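Side-chain contacts in polyketide synthase PksJ (Bacillus subtilis subsp. subtilis, PDB 4J1Q), which catalyses stereoselective, probably NADPH-dependent, reduction of alpha- and beta-keto groups as the ketoreductase domain of the bacillaene assembly line: residues 90-95 against 124-129; 130-135 against 297-302; 143-148 against 158-163. All blocks are in the same frame, centred on the assembly; numbering follows the deposited sequence.

Overall arrangement
Contact 1 comes first along the chain. It brings helix 81-98 against segment 124-129, which leads into helix 126-136, and closes a short loop that contains strand 108-115. Contact 2 takes the later part of helix 126-136 and pairs it with the distant loop 297-302 in the KR domain. It closes a loop of 161 residues, and contact 3 lies wholly inside that loop. Contact 3 is local and joins strand 140-147 to helix 156-164. Contacts 1 and 2 share a helix and touch through Ile92 and Phe130. Strand 140-147 separates contact 3 from helix 126-136: Val144 faces the helix, and Ile145 points toward helix 156-164.

Contact 1. Residues 90-95 against 124-129; sequences QNIFEL and AGVSGL
This is a buried, wholly apolar helix-helix contact in the N-terminal Rossmann-like half of the ketoreductase. Ile92 of helix 81-98 meets Val126 and Leu129 of segment 124-129, which leads into helix 126-136. The strands 70-74, 108-115 and 140-147 that these helices link run parallel, as in the structural subdomain of polyketide synthase ketoreductases. No hydrogen bond crosses between the segments, and about 151 Å² of surface is buried. Ile92 does most of the work for its helix. Its CG1 branch lies 4.0 Å from CG2 of Val126, and the two side chains cross at about a right angle. The Val126 methyl gets there because CG2 stands opposite the backbone N, while CG1 takes the position between N and the carbonyl carbon (chi1 69°). That leaves CG1 turned toward Val144 of strand 140-147. Leu129 comes in one helical turn later. Its side chain extends directly away from its backbone N (chi1 -179°) and carries CD2 up to the flank of helix 81-98. There CD2 also lies 4.2 Å from the backbone N of Phe93. The ring of Phe93 leads away from this contact and stacks with Phe307 of helix 304-324. Ala349 and Ala353 of helix 349-370 also touch Leu129. Leu129 CD2 rests against the CG2 branch of Ile92, 3.6 Å from CG2 and 3.6 Å from CB.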
ATOM      1  N   GLN A  90     -15.028  -0.906   2.554  1.00 37.58           N
ATOM      2  CA  GLN A  90     -16.094  -0.130   3.152  1.00 41.07           C
ATOM      3  C   GLN A  90     -16.977  -0.989   4.032  1.00 44.34           C
ATOM      4  O   GLN A  90     -17.438  -0.530   5.089  1.00 46.31           O
ATOM      5  CB  GLN A  90     -16.939   0.574   2.086  1.00 42.97           C
ATOM      6  CG  GLN A  90     -18.055   1.396   2.688  1.00 45.85           C
ATOM      7  CD  GLN A  90     -18.885   2.130   1.649  1.00 49.26           C
ATOM      8  OE1 GLN A  90     -20.071   1.836   1.477  1.00 53.86           O
ATOM      9  NE2 GLN A  90     -18.281   3.113   0.977  1.00 45.08           N
ATOM     10  N   ASN A  91     -17.241  -2.222   3.593  1.00 46.51           N
ATOM     11  CA  ASN A  91     -18.008  -3.163   4.424  1.00 47.10           C
ATOM     12  C   ASN A  91     -17.295  -3.480   5.733  1.00 48.16           C
ATOM     13  O   ASN A  91     -17.939  -3.448   6.787  1.00 45.57           O
ATOM     14  CB  ASN A  91     -18.283  -4.467   3.678  1.00 51.97           C
ATOM     15  CG  ASN A  91     -19.153  -4.259   2.461  1.00 57.41           C
ATOM     16  OD1 ASN A  91     -19.982  -3.358   2.433  1.00 65.57           O
ATOM     17  ND2 ASN A  91     -18.920  -5.047   1.426  1.00 59.05           N
ATOM     18  N   ILE A  92     -15.972  -3.750   5.672  1.00 42.91           N
ATOM     19  CA  ILE A  92     -15.186  -3.963   6.893  1.00 41.99           C
ATOM     20  C   ILE A  92     -15.278  -2.733   7.751  1.00 41.76           C
ATOM     21  O   ILE A  92     -15.444  -2.809   8.976  1.00 45.01           O
ATOM     22  CB  ILE A  92     -13.673  -4.161   6.640  1.00 40.70           C
ATOM     23  CG1 ILE A  92     -13.402  -5.315   5.661  1.00 40.01           C
ATOM     24  CG2 ILE A  92     -12.951  -4.360   7.966  1.00 38.38           C
ATOM     25  CD1 ILE A  92     -14.405  -6.425   5.741  1.00 46.74           C
ATOM     26  N   PHE A  93     -15.162  -1.593   7.088  1.00 39.27           N
ATOM     27  CA  PHE A  93     -15.127  -0.308   7.760  1.00 38.04           C
ATOM     28  C   PHE A  93     -16.447  -0.043   8.475  1.00 40.16           C
ATOM     29  O   PHE A  93     -16.455   0.397   9.635  1.00 38.71           O
ATOM     30  CB  PHE A  93     -14.794   0.769   6.724  1.00 35.70           C
ATOM     31  CG  PHE A  93     -15.103   2.167   7.159  1.00 35.67           C
ATOM     32  CD1 PHE A  93     -14.330   2.785   8.120  1.00 35.66           C
ATOM     33  CD2 PHE A  93     -16.043   2.924   6.467  1.00 35.40           C
ATOM     34  CE1 PHE A  93     -14.542   4.111   8.436  1.00 36.21           C
ATOM     35  CE2 PHE A  93     -16.252   4.245   6.765  1.00 34.94           C
ATOM     36  CZ  PHE A  93     -15.483   4.851   7.741  1.00 35.86           C
ATOM     37  N   GLU A  94     -17.558  -0.417   7.840  1.00 43.17           N
ATOM     38  CA  GLU A  94     -18.884  -0.169   8.437  1.00 48.82           C
ATOM     39  C   GLU A  94     -19.170  -1.168   9.542  1.00 46.93           C
ATOM     40  O   GLU A  94     -19.861  -0.865  10.487  1.00 48.39           O
ATOM     41  CB  GLU A  94     -19.991  -0.217   7.386  1.00 49.40           C
ATOM     42  CG  GLU A  94     -19.908   0.903   6.364  1.00 53.00           C
ATOM     43  CD  GLU A  94     -20.964   0.785   5.283  1.00 62.00           C
ATOM     44  OE1 GLU A  94     -21.266  -0.348   4.852  1.00 80.69           O
ATOM     45  OE2 GLU A  94     -21.511   1.828   4.874  1.00 66.04           O
ATOM     46  N   LEU A  95     -18.604  -2.357   9.404  1.00 46.80           N
ATOM     47  CA  LEU A  95     -18.615  -3.349  10.461  1.00 45.99           C
ATOM     48  C   LEU A  95     -17.959  -2.849  11.752  1.00 46.65           C
ATOM     49  O   LEU A  95     -18.554  -2.909  12.811  1.00 52.91           O
ATOM     50  CB  LEU A  95     -17.933  -4.611   9.962  1.00 45.45           C
ATOM     51  CG  LEU A  95     -17.828  -5.769  10.933  1.00 48.71           C
ATOM     52  CD1 LEU A  95     -19.211  -6.345  11.249  1.00 49.09           C
ATOM     53  CD2 LEU A  95     -16.904  -6.827  10.361  1.00 46.97           C
ATOM     54  N   ALA A 124      -5.703  -9.190   0.471  1.00 34.01           N
ATOM     55  CA  ALA A 124      -4.765  -9.269   1.589  1.00 33.17           C
ATOM     56  C   ALA A 124      -4.402  -7.863   2.085  1.00 32.77           C
ATOM     57  O   ALA A 124      -3.974  -7.673   3.239  1.00 31.82           O
ATOM     58  CB  ALA A 124      -3.495 -10.019   1.172  1.00 33.50           C
ATOM     59  N   GLY A 125      -4.531  -6.887   1.188  1.00 31.63           N
ATOM     60  CA  GLY A 125      -4.446  -5.488   1.576  1.00 29.89           C
ATOM     61  C   GLY A 125      -5.312  -5.081   2.768  1.00 28.66           C
ATOM     62  O   GLY A 125      -5.046  -4.068   3.413  1.00 27.62           O
ATOM     63  N   VAL A 126      -6.388  -5.808   3.024  1.00 28.60           N
ATOM     64  CA  VAL A 126      -7.276  -5.455   4.133  1.00 28.89           C
ATOM     65  C   VAL A 126      -6.461  -5.336   5.427  1.00 29.28           C
ATOM     66  O   VAL A 126      -6.888  -4.736   6.406  1.00 29.85           O
ATOM     67  CB  VAL A 126      -8.398  -6.474   4.322  1.00 29.97           C
ATOM     68  CG1 VAL A 126      -7.838  -7.790   4.836  1.00 30.90           C
ATOM     69  CG2 VAL A 126      -9.439  -5.916   5.283  1.00 30.26           C
ATOM     70  N   SER A 127      -5.251  -5.860   5.399  1.00 29.85           N
ATOM     71  CA  SER A 127      -4.358  -5.750   6.541  1.00 29.92           C
ATOM     72  C   SER A 127      -4.000  -4.321   6.995  1.00 29.21           C
ATOM     73  O   SER A 127      -3.804  -4.084   8.188  1.00 29.38           O
ATOM     74  CB  SER A 127      -3.071  -6.476   6.248  1.00 32.41           C
ATOM     75  OG  SER A 127      -2.168  -6.227   7.306  1.00 37.17           O
ATOM     76  N   GLY A 128      -3.830  -3.393   6.054  1.00 27.73           N
ATOM     77  CA  GLY A 128      -3.695  -1.978   6.414  1.00 25.91           C
ATOM     78  C   GLY A 128      -4.840  -1.498   7.285  1.00 26.02           C
ATOM     79  O   GLY A 128      -4.628  -0.806   8.292  1.00 26.34           O
ATOM     80  N   LEU A 129      -6.067  -1.834   6.886  1.00 25.76           N
ATOM     81  CA  LEU A 129      -7.247  -1.475   7.671  1.00 26.82           C
ATOM     82  C   LEU A 129      -7.232  -2.125   9.081  1.00 28.39           C
ATOM     83  O   LEU A 129      -7.539  -1.456  10.080  1.00 29.25           O
ATOM     84  CB  LEU A 129      -8.550  -1.809   6.908  1.00 27.09           C
ATOM     85  CG  LEU A 129      -9.958  -1.520   7.484  1.00 28.46           C
ATOM     86  CD1 LEU A 129     -10.142  -0.151   8.084  1.00 30.02           C
ATOM     87  CD2 LEU A 129     -11.012  -1.688   6.417  1.00 29.19           C
TER

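Contact 2. Residues 130-135 against 297-302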
ATOM      1  N   PHE A 130      -6.882  -3.409   9.150  1.00 28.77           N
ATOM      2  CA  PHE A 130      -6.889  -4.174  10.439  1.00 31.20           C
ATOM      3  C   PHE A 130      -5.873  -3.635  11.466  1.00 31.79           C
ATOM      4  O   PHE A 130      -6.205  -3.427  12.637  1.00 32.01           O
ATOM      5  CB  PHE A 130      -6.624  -5.660  10.165  1.00 31.74           C
ATOM      6  CG  PHE A 130      -7.876  -6.426   9.801  1.00 34.90           C
ATOM      7  CD1 PHE A 130      -9.059  -5.746   9.509  1.00 33.61           C
ATOM      8  CD2 PHE A 130      -7.902  -7.809   9.840  1.00 36.18           C
ATOM      9  CE1 PHE A 130     -10.238  -6.431   9.247  1.00 36.71           C
ATOM     10  CE2 PHE A 130      -9.071  -8.499   9.550  1.00 39.13           C
ATOM     11  CZ  PHE A 130     -10.253  -7.809   9.283  1.00 37.50           C
ATOM     12  N   LYS A 131      -4.683  -3.289  10.988  1.00 30.07           N
ATOM     13  CA  LYS A 131      -3.688  -2.654  11.828  1.00 32.31           C
ATOM     14  C   LYS A 131      -4.118  -1.294  12.368  1.00 33.15           C
ATOM     15  O   LYS A 131      -3.924  -1.011  13.548  1.00 35.76           O
ATOM     16  CB  LYS A 131      -2.369  -2.527  11.071  1.00 33.68           C
ATOM     17  CG  LYS A 131      -1.796  -3.886  10.723  1.00 36.16           C
ATOM     18  CD  LYS A 131      -0.339  -3.756  10.305  1.00 41.09           C
ATOM     19  CE  LYS A 131       0.404  -5.051  10.638  1.00 44.19           C
ATOM     20  NZ  LYS A 131       0.225  -6.027   9.540  1.00 43.98           N
ATOM     21  N   THR A 132      -4.766  -0.477  11.542  1.00 31.17           N
ATOM     22  CA  THR A 132      -5.284   0.795  12.042  1.00 30.91           C
ATOM     23  C   THR A 132      -6.400   0.564  13.048  1.00 32.64           C
ATOM     24  O   THR A 132      -6.348   1.087  14.143  1.00 35.42           O
ATOM     25  CB  THR A 132      -5.761   1.708  10.905  1.00 30.26           C
ATOM     26  OG1 THR A 132      -4.652   1.958  10.023  1.00 30.15           O
ATOM     27  CG2 THR A 132      -6.308   3.060  11.464  1.00 28.89           C
ATOM     28  N   ALA A 133      -7.358  -0.288  12.702  1.00 32.78           N
ATOM     29  CA  ALA A 133      -8.425  -0.667  13.628  1.00 34.87           C
ATOM     30  C   ALA A 133      -7.904  -1.092  15.016  1.00 39.08           C
ATOM     31  O   ALA A 133      -8.479  -0.688  16.037  1.00 39.30           O
ATOM     32  CB  ALA A 133      -9.295  -1.766  13.023  1.00 32.48           C
ATOM     33  N   GLU A 134      -6.827  -1.903  15.051  1.00 40.05           N
ATOM     34  CA  GLU A 134      -6.193  -2.335  16.328  1.00 43.28           C
ATOM     35  C   GLU A 134      -5.630  -1.166  17.145  1.00 44.35           C
ATOM     36  O   GLU A 134      -5.731  -1.153  18.365  1.00 43.13           O
ATOM     37  CB  GLU A 134      -5.055  -3.331  16.082  1.00 43.54           C
ATOM     38  CG  GLU A 134      -5.509  -4.746  15.763  1.00 47.13           C
ATOM     39  CD  GLU A 134      -4.482  -5.800  16.177  1.00 53.57           C
ATOM     40  OE1 GLU A 134      -4.433  -6.881  15.568  1.00 52.29           O
ATOM     41  OE2 GLU A 134      -3.759  -5.582  17.169  1.00 62.24           O
ATOM     42  N   ILE A 135      -4.995  -0.208  16.471  1.00 43.64           N
ATOM     43  CA  ILE A 135      -4.493   0.976  17.160  1.00 47.93           C
ATOM     44  C   ILE A 135      -5.638   1.815  17.764  1.00 48.93           C
ATOM     45  O   ILE A 135      -5.537   2.305  18.894  1.00 49.69           O
ATOM     46  CB  ILE A 135      -3.621   1.845  16.228  1.00 50.61           C
ATOM     47  CG1 ILE A 135      -2.293   1.124  15.909  1.00 50.35           C
ATOM     48  CG2 ILE A 135      -3.362   3.202  16.863  1.00 49.90           C
ATOM     49  CD1 ILE A 135      -1.567   1.691  14.698  1.00 44.73           C
ATOM     50  N   ARG A 297      -8.932  10.979  10.265  1.00 41.83           N
ATOM     51  CA  ARG A 297     -10.056  10.886  11.171  1.00 40.63           C
ATOM     52  C   ARG A 297     -10.166   9.475  11.718  1.00 38.45           C
ATOM     53  O   ARG A 297      -9.899   8.528  10.998  1.00 36.53           O
ATOM     54  CB  ARG A 297     -11.343  11.239  10.457  1.00 41.88           C
ATOM     55  CG  ARG A 297     -11.826  12.626  10.820  1.00 51.07           C
ATOM     56  CD  ARG A 297     -13.291  12.753  10.493  1.00 61.73           C
ATOM     57  NE  ARG A 297     -13.512  13.381   9.193  1.00 64.61           N
ATOM     58  CZ  ARG A 297     -14.709  13.774   8.768  1.00 85.91           C
ATOM     59  NH1 ARG A 297     -14.844  14.322   7.565  1.00 90.18           N
ATOM     60  NH2 ARG A 297     -15.778  13.621   9.552  1.00 83.26           N
ATOM     61  N   PHE A 298     -10.649   9.346  12.955  1.00 37.24           N
ATOM     62  CA  PHE A 298     -10.795   8.040  13.575  1.00 38.59           C
ATOM     63  C   PHE A 298     -11.953   7.317  12.928  1.00 37.57           C
ATOM     64  O   PHE A 298     -12.949   7.940  12.561  1.00 37.81           O
ATOM     65  CB  PHE A 298     -11.076   8.192  15.068  1.00 40.86           C
ATOM     66  CG  PHE A 298      -9.850   8.098  15.923  1.00 42.56           C
ATOM     67  CD1 PHE A 298      -8.775   8.946  15.714  1.00 43.79           C
ATOM     68  CD2 PHE A 298      -9.796   7.201  16.971  1.00 44.21           C
ATOM     69  CE1 PHE A 298      -7.654   8.878  16.511  1.00 43.86           C
ATOM     70  CE2 PHE A 298      -8.677   7.119  17.769  1.00 46.97           C
ATOM     71  CZ  PHE A 298      -7.625   8.004  17.570  1.00 48.16           C
ATOM     72  N   ILE A 299     -11.860   5.996  12.867  1.00 34.31           N
ATOM     73  CA  ILE A 299     -12.886   5.224  12.226  1.00 34.66           C
ATOM     74  C   ILE A 299     -14.275   5.601  12.716  1.00 37.52           C
ATOM     75  O   ILE A 299     -15.216   5.668  11.919  1.00 39.01           O
ATOM     76  CB  ILE A 299     -12.653   3.725  12.406  1.00 34.63           C
ATOM     77  CG1 ILE A 299     -11.540   3.285  11.446  1.00 33.17           C
ATOM     78  CG2 ILE A 299     -13.935   2.949  12.124  1.00 34.20           C
ATOM     79  CD1 ILE A 299     -10.675   2.195  12.046  1.00 34.51           C
ATOM     80  N   ILE A 300     -14.398   5.926  13.997  1.00 38.18           N
ATOM     81  CA  ILE A 300     -15.716   6.224  14.559  1.00 42.35           C
ATOM     82  C   ILE A 300     -16.405   7.443  13.916  1.00 40.97           C
ATOM     83  O   ILE A 300     -17.622   7.465  13.745  1.00 41.40           O
ATOM     84  CB  ILE A 300     -15.669   6.369  16.101  1.00 44.65           C
ATOM     85  CG1 ILE A 300     -17.058   6.164  16.682  1.00 49.50           C
ATOM     86  CG2 ILE A 300     -15.104   7.729  16.495  1.00 43.65           C
ATOM     87  CD1 ILE A 300     -17.112   6.137  18.200  1.00 55.25           C
ATOM     88  N   HIS A 301     -15.625   8.439  13.527  1.00 40.90           N
ATOM     89  CA  HIS A 301     -16.198   9.637  12.942  1.00 42.52           C
ATOM     90  C   HIS A 301     -16.297   9.687  11.437  1.00 46.25           C
ATOM     91  O   HIS A 301     -17.215  10.279  10.905  1.00 47.33           O
ATOM     92  CB  HIS A 301     -15.530  10.873  13.502  1.00 40.37           C
ATOM     93  CG  HIS A 301     -15.657  10.967  14.996  1.00 43.38           C
ATOM     94  ND1 HIS A 301     -14.661  11.402  15.776  1.00 43.50           N
ATOM     95  CD2 HIS A 301     -16.675  10.536  15.855  1.00 42.67           C
ATOM     96  CE1 HIS A 301     -15.027  11.296  17.068  1.00 45.16           C
ATOM     97  NE2 HIS A 301     -16.253  10.743  17.112  1.00 45.54           N
ATOM     98  N   LYS A 302     -15.427   8.960  10.745  1.00 46.06           N
ATOM     99  CA  LYS A 302     -15.236   9.057   9.284  1.00 44.34           C
ATOM    100  C   LYS A 302     -16.472   8.785   8.430  1.00 45.06           C
ATOM    101  O   LYS A 302     -17.162   7.796   8.654  1.00 41.75           O
ATOM    102  CB  LYS A 302     -14.224   8.019   8.892  1.00 42.02           C
ATOM    103  CG  LYS A 302     -13.101   8.551   8.071  1.00 41.91           C
ATOM    104  CD  LYS A 302     -11.900   7.695   8.384  1.00 41.16           C
ATOM    105  CE  LYS A 302     -10.933   7.762   7.247  1.00 37.21           C
ATOM    106  NZ  LYS A 302     -10.171   9.039   7.316  1.00 36.52           N
TER
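Thr132 OG1 is gripped twice: it accepts from the backbone N of Asn345 and gives its own hydrogen to the carbonyl O of Gly128, one turn back in helix 126-136. With the hydroxyl held this way, CG2 is left to face Ile299 from loop 297-302, at 4.5 Å from CD1. The main touch is next door. Ile299 CD1 lies over the helix backbone at Ala133, 4.0 Å from CA and 4.3 Å from CB. Its CG1 is anti to the carbonyl carbon (chi1 -77°), which sends the long branch toward the helix. The loop that presents Ile299 is tightly turned. Phe298 O accepts from two backbone amides, His301 N at 2.9 Å and Lys302 N at 3.2 Å. The backbone of Ile299 is held too: its N bonds to OE1 of Glu136, just past Ile135 in the same helix, and its O to Gln97 NE2. Phe93 of helix 81-98 and Ala349 of helix 349-370 touch its side chain as well. The contact thus joins helix 126-136 to the loop between strand 286-289 and helix 304-324 of the catalytic half. The side chain of Thr132 is about 13 Å from the bound NADPH. Only about 90 Å² is buried here, and no polar bond links the two segments. The apolar touch is non-directional, and the backbone bonds of Ile299 to Glu136 and Gln97 probably do more to fix where the loop sits.

Contact 3. Residues 143-148 against 158-163; sequences QVIEIE and LKLKDD
Gln143 and Ile145 of strand 140-147 make the close part of this contact with helix 156-164; further along, the nearest side-chain approach of Ile147 is CD1 to Leu160 CD2, 5.6 Å. Ile145 CD1 meets Leu160 CD2 at 3.6 Å, and the two side chains pass at a slant. The same methyl lies 4.2 Å from Asp163 OD2. Leu160 CG is anti to the carbonyl carbon (chi1 -62°), which swings its end toward the strand. Gln143 reaches across with an extended chain. Its NE2 donates to the backbone O of Asp163 at 3.1 Å. The N-H points almost straight at this oxygen (173°), which lies in the amide plane of Gln143. The donor stands above the carbonyl plane, well off the lone pairs. Gln111 NE2 bonds to Gln143 OE1, so both ends of the amide are used and its rotation is fixed. The Asp163 carboxylate is buried but satisfied: OD1 pairs with Arg179 and OD2 bonds to Tyr174 OH. Leu158 and Asp162 lie on the exposed side of the helix and make no contact with the strand segment; Asp162 pairs with Arg165. Strand 140-147, helix 156-164 and the parallel strand 171-175 form a beta-alpha-beta crossover. Within it, Leu160 also packs on Ile113 of strand 108-115, while Ile145 touches Tyr174 of strand 171-175.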
ATOM      1  N   GLN A 143      -6.765 -10.396  12.432  1.00 40.89           N
ATOM      2  CA  GLN A 143      -5.820 -11.212  11.684  1.00 40.44           C
ATOM      3  C   GLN A 143      -6.273 -11.359  10.260  1.00 39.65           C
ATOM      4  O   GLN A 143      -7.445 -11.567   9.993  1.00 39.20           O
ATOM      5  CB  GLN A 143      -5.646 -12.612  12.306  1.00 41.77           C
ATOM      6  CG  GLN A 143      -4.952 -12.609  13.655  1.00 44.80           C
ATOM      7  CD  GLN A 143      -5.069 -13.941  14.407  1.00 50.83           C
ATOM      8  OE1 GLN A 143      -5.999 -14.719  14.194  1.00 50.13           O
ATOM      9  NE2 GLN A 143      -4.124 -14.189  15.305  1.00 52.08           N
ATOM     10  N   VAL A 144      -5.318 -11.291   9.347  1.00 37.94           N
ATOM     11  CA  VAL A 144      -5.609 -11.609   7.971  1.00 39.00           C
ATOM     12  C   VAL A 144      -4.930 -12.928   7.661  1.00 39.48           C
ATOM     13  O   VAL A 144      -3.795 -13.155   8.069  1.00 40.11           O
ATOM     14  CB  VAL A 144      -5.108 -10.492   7.037  1.00 35.48           C
ATOM     15  CG1 VAL A 144      -3.690 -10.131   7.427  1.00 41.18           C
ATOM     16  CG2 VAL A 144      -5.176 -10.933   5.589  1.00 33.70           C
ATOM     17  N   ILE A 145      -5.698 -13.855   7.111  1.00 41.36           N
ATOM     18  CA  ILE A 145      -5.229 -15.212   6.895  1.00 43.71           C
ATOM     19  C   ILE A 145      -5.382 -15.566   5.426  1.00 46.26           C
ATOM     20  O   ILE A 145      -6.500 -15.698   4.918  1.00 50.39           O
ATOM     21  CB  ILE A 145      -6.025 -16.214   7.752  1.00 46.78           C
ATOM     22  CG1 ILE A 145      -5.684 -16.030   9.238  1.00 45.67           C
ATOM     23  CG2 ILE A 145      -5.759 -17.642   7.285  1.00 48.50           C
ATOM     24  CD1 ILE A 145      -6.814 -16.403  10.172  1.00 46.83           C
ATOM     25  N   GLU A 146      -4.253 -15.719   4.749  1.00 47.09           N
ATOM     26  CA  GLU A 146      -4.241 -15.956   3.310  1.00 51.75           C
ATOM     27  C   GLU A 146      -4.137 -17.461   3.065  1.00 54.40           C
ATOM     28  O   GLU A 146      -3.288 -18.127   3.647  1.00 51.78           O
ATOM     29  CB  GLU A 146      -3.042 -15.240   2.663  1.00 47.77           C
ATOM     30  CG  GLU A 146      -3.011 -13.732   2.895  1.00 52.95           C
ATOM     31  CD  GLU A 146      -1.639 -13.099   2.640  1.00 53.63           C
ATOM     32  OE1 GLU A 146      -1.004 -13.381   1.586  1.00 49.44           O
ATOM     33  OE2 GLU A 146      -1.210 -12.286   3.489  1.00 53.71           O
ATOM     34  N   ILE A 147      -5.004 -17.997   2.213  1.00 60.84           N
ATOM     35  CA  ILE A 147      -5.106 -19.443   2.061  1.00 60.04           C
ATOM     36  C   ILE A 147      -5.080 -19.817   0.598  1.00 62.14           C
ATOM     37  O   ILE A 147      -5.886 -19.319  -0.191  1.00 64.38           O
ATOM     38  CB  ILE A 147      -6.408 -19.974   2.659  1.00 64.75           C
ATOM     39  CG1 ILE A 147      -6.437 -19.712   4.162  1.00 64.46           C
ATOM     40  CG2 ILE A 147      -6.578 -21.460   2.339  1.00 68.22           C
ATOM     41  CD1 ILE A 147      -7.769 -20.027   4.806  1.00 65.44           C
ATOM     42  N   GLU A 148      -4.176 -20.724   0.250  1.00 65.95           N
ATOM     43  CA  GLU A 148      -3.955 -21.127  -1.140  1.00 73.13           C
ATOM     44  C   GLU A 148      -5.161 -21.843  -1.764  1.00 76.16           C
ATOM     45  O   GLU A 148      -5.543 -21.544  -2.900  1.00 77.22           O
ATOM     46  CB  GLU A 148      -2.694 -21.993  -1.253  1.00 76.44           C
ATOM     47  CG  GLU A 148      -2.665 -22.926  -2.453  1.00 92.27           C
ATOM     48  CD  GLU A 148      -1.982 -22.322  -3.673  1.00 96.60           C
ATOM     49  OE1 GLU A 148      -0.960 -21.614  -3.526  1.00100.59           O
ATOM     50  OE2 GLU A 148      -2.455 -22.583  -4.797  1.00107.39           O
ATOM     51  N   LEU A 158      -9.737 -25.674  13.274  1.00 89.83           N
ATOM     52  CA  LEU A 158      -8.745 -25.759  14.355  1.00 90.36           C
ATOM     53  C   LEU A 158      -7.646 -24.699  14.204  1.00 83.56           C
ATOM     54  O   LEU A 158      -7.213 -24.079  15.179  1.00 81.91           O
ATOM     55  CB  LEU A 158      -8.135 -27.168  14.433  1.00 91.32           C
ATOM     56  CG  LEU A 158      -9.094 -28.312  14.793  1.00100.01           C
ATOM     57  CD1 LEU A 158      -8.414 -29.671  14.720  1.00102.49           C
ATOM     58  CD2 LEU A 158      -9.707 -28.112  16.171  1.00 98.88           C
ATOM     59  N   LYS A 159      -7.214 -24.470  12.971  1.00 80.56           N
ATOM     60  CA  LYS A 159      -6.202 -23.449  12.721  1.00 70.26           C
ATOM     61  C   LYS A 159      -6.713 -22.077  13.134  1.00 67.40           C
ATOM     62  O   LYS A 159      -6.047 -21.344  13.867  1.00 63.02           O
ATOM     63  CB  LYS A 159      -5.805 -23.437  11.249  1.00 73.05           C
ATOM     64  CG  LYS A 159      -4.793 -24.503  10.886  1.00 74.57           C
ATOM     65  CD  LYS A 159      -5.145 -25.174   9.573  1.00 79.12           C
ATOM     66  CE  LYS A 159      -4.338 -26.455   9.399  1.00 86.05           C
ATOM     67  NZ  LYS A 159      -2.887 -26.177   9.219  1.00 84.65           N
ATOM     68  N   LEU A 160      -7.894 -21.723  12.646  1.00 66.94           N
ATOM     69  CA  LEU A 160      -8.471 -20.425  12.962  1.00 63.41           C
ATOM     70  C   LEU A 160      -8.582 -20.310  14.469  1.00 68.01           C
ATOM     71  O   LEU A 160      -8.144 -19.307  15.059  1.00 62.17           O
ATOM     72  CB  LEU A 160      -9.853 -20.276  12.329  1.00 62.53           C
ATOM     73  CG  LEU A 160      -9.893 -20.330  10.801  1.00 63.72           C
ATOM     74  CD1 LEU A 160     -11.305 -20.078  10.308  1.00 66.57           C
ATOM     75  CD2 LEU A 160      -8.947 -19.303  10.214  1.00 58.61           C
ATOM     76  N   LYS A 161      -9.123 -21.370  15.086  1.00 67.15           N
ATOM     77  CA  LYS A 161      -9.151 -21.491  16.527  1.00 68.94           C
ATOM     78  C   LYS A 161      -7.750 -21.412  17.125  1.00 66.71           C
ATOM     79  O   LYS A 161      -7.517 -20.680  18.092  1.00 69.01           O
ATOM     80  CB  LYS A 161      -9.845 -22.795  16.960  1.00 76.20           C
ATOM     81  CG  LYS A 161     -11.314 -22.872  16.591  1.00 82.60           C
ATOM     82  CD  LYS A 161     -11.950 -24.192  17.010  1.00 96.28           C
ATOM     83  CE  LYS A 161     -13.422 -24.226  16.617  1.00101.60           C
ATOM     84  NZ  LYS A 161     -14.130 -25.459  17.048  1.00113.86           N
ATOM     85  N   ASP A 162      -6.811 -22.142  16.543  1.00 64.63           N
ATOM     86  CA  ASP A 162      -5.422 -22.070  17.004  1.00 68.38           C
ATOM     87  C   ASP A 162      -4.770 -20.679  16.742  1.00 68.61           C
ATOM     88  O   ASP A 162      -4.021 -20.152  17.578  1.00 69.24           O
ATOM     89  CB  ASP A 162      -4.590 -23.201  16.388  1.00 71.96           C
ATOM     90  CG  ASP A 162      -4.661 -24.503  17.204  1.00 86.13           C
ATOM     91  OD1 ASP A 162      -5.713 -24.767  17.832  1.00 86.13           O
ATOM     92  OD2 ASP A 162      -3.652 -25.257  17.240  1.00 96.94           O
ATOM     93  N   ASP A 163      -5.098 -20.062  15.614  1.00 61.29           N
ATOM     94  CA  ASP A 163      -4.578 -18.712  15.323  1.00 60.70           C
ATOM     95  C   ASP A 163      -5.177 -17.700  16.292  1.00 59.65           C
ATOM     96  O   ASP A 163      -4.449 -16.859  16.851  1.00 55.53           O
ATOM     97  CB  ASP A 163      -4.859 -18.319  13.872  1.00 53.17           C
ATOM     98  CG  ASP A 163      -4.013 -19.131  12.879  1.00 55.50           C
ATOM     99  OD1 ASP A 163      -2.816 -19.346  13.155  1.00 54.91           O
ATOM    100  OD2 ASP A 163      -4.529 -19.520  11.806  1.00 55.23           O
TER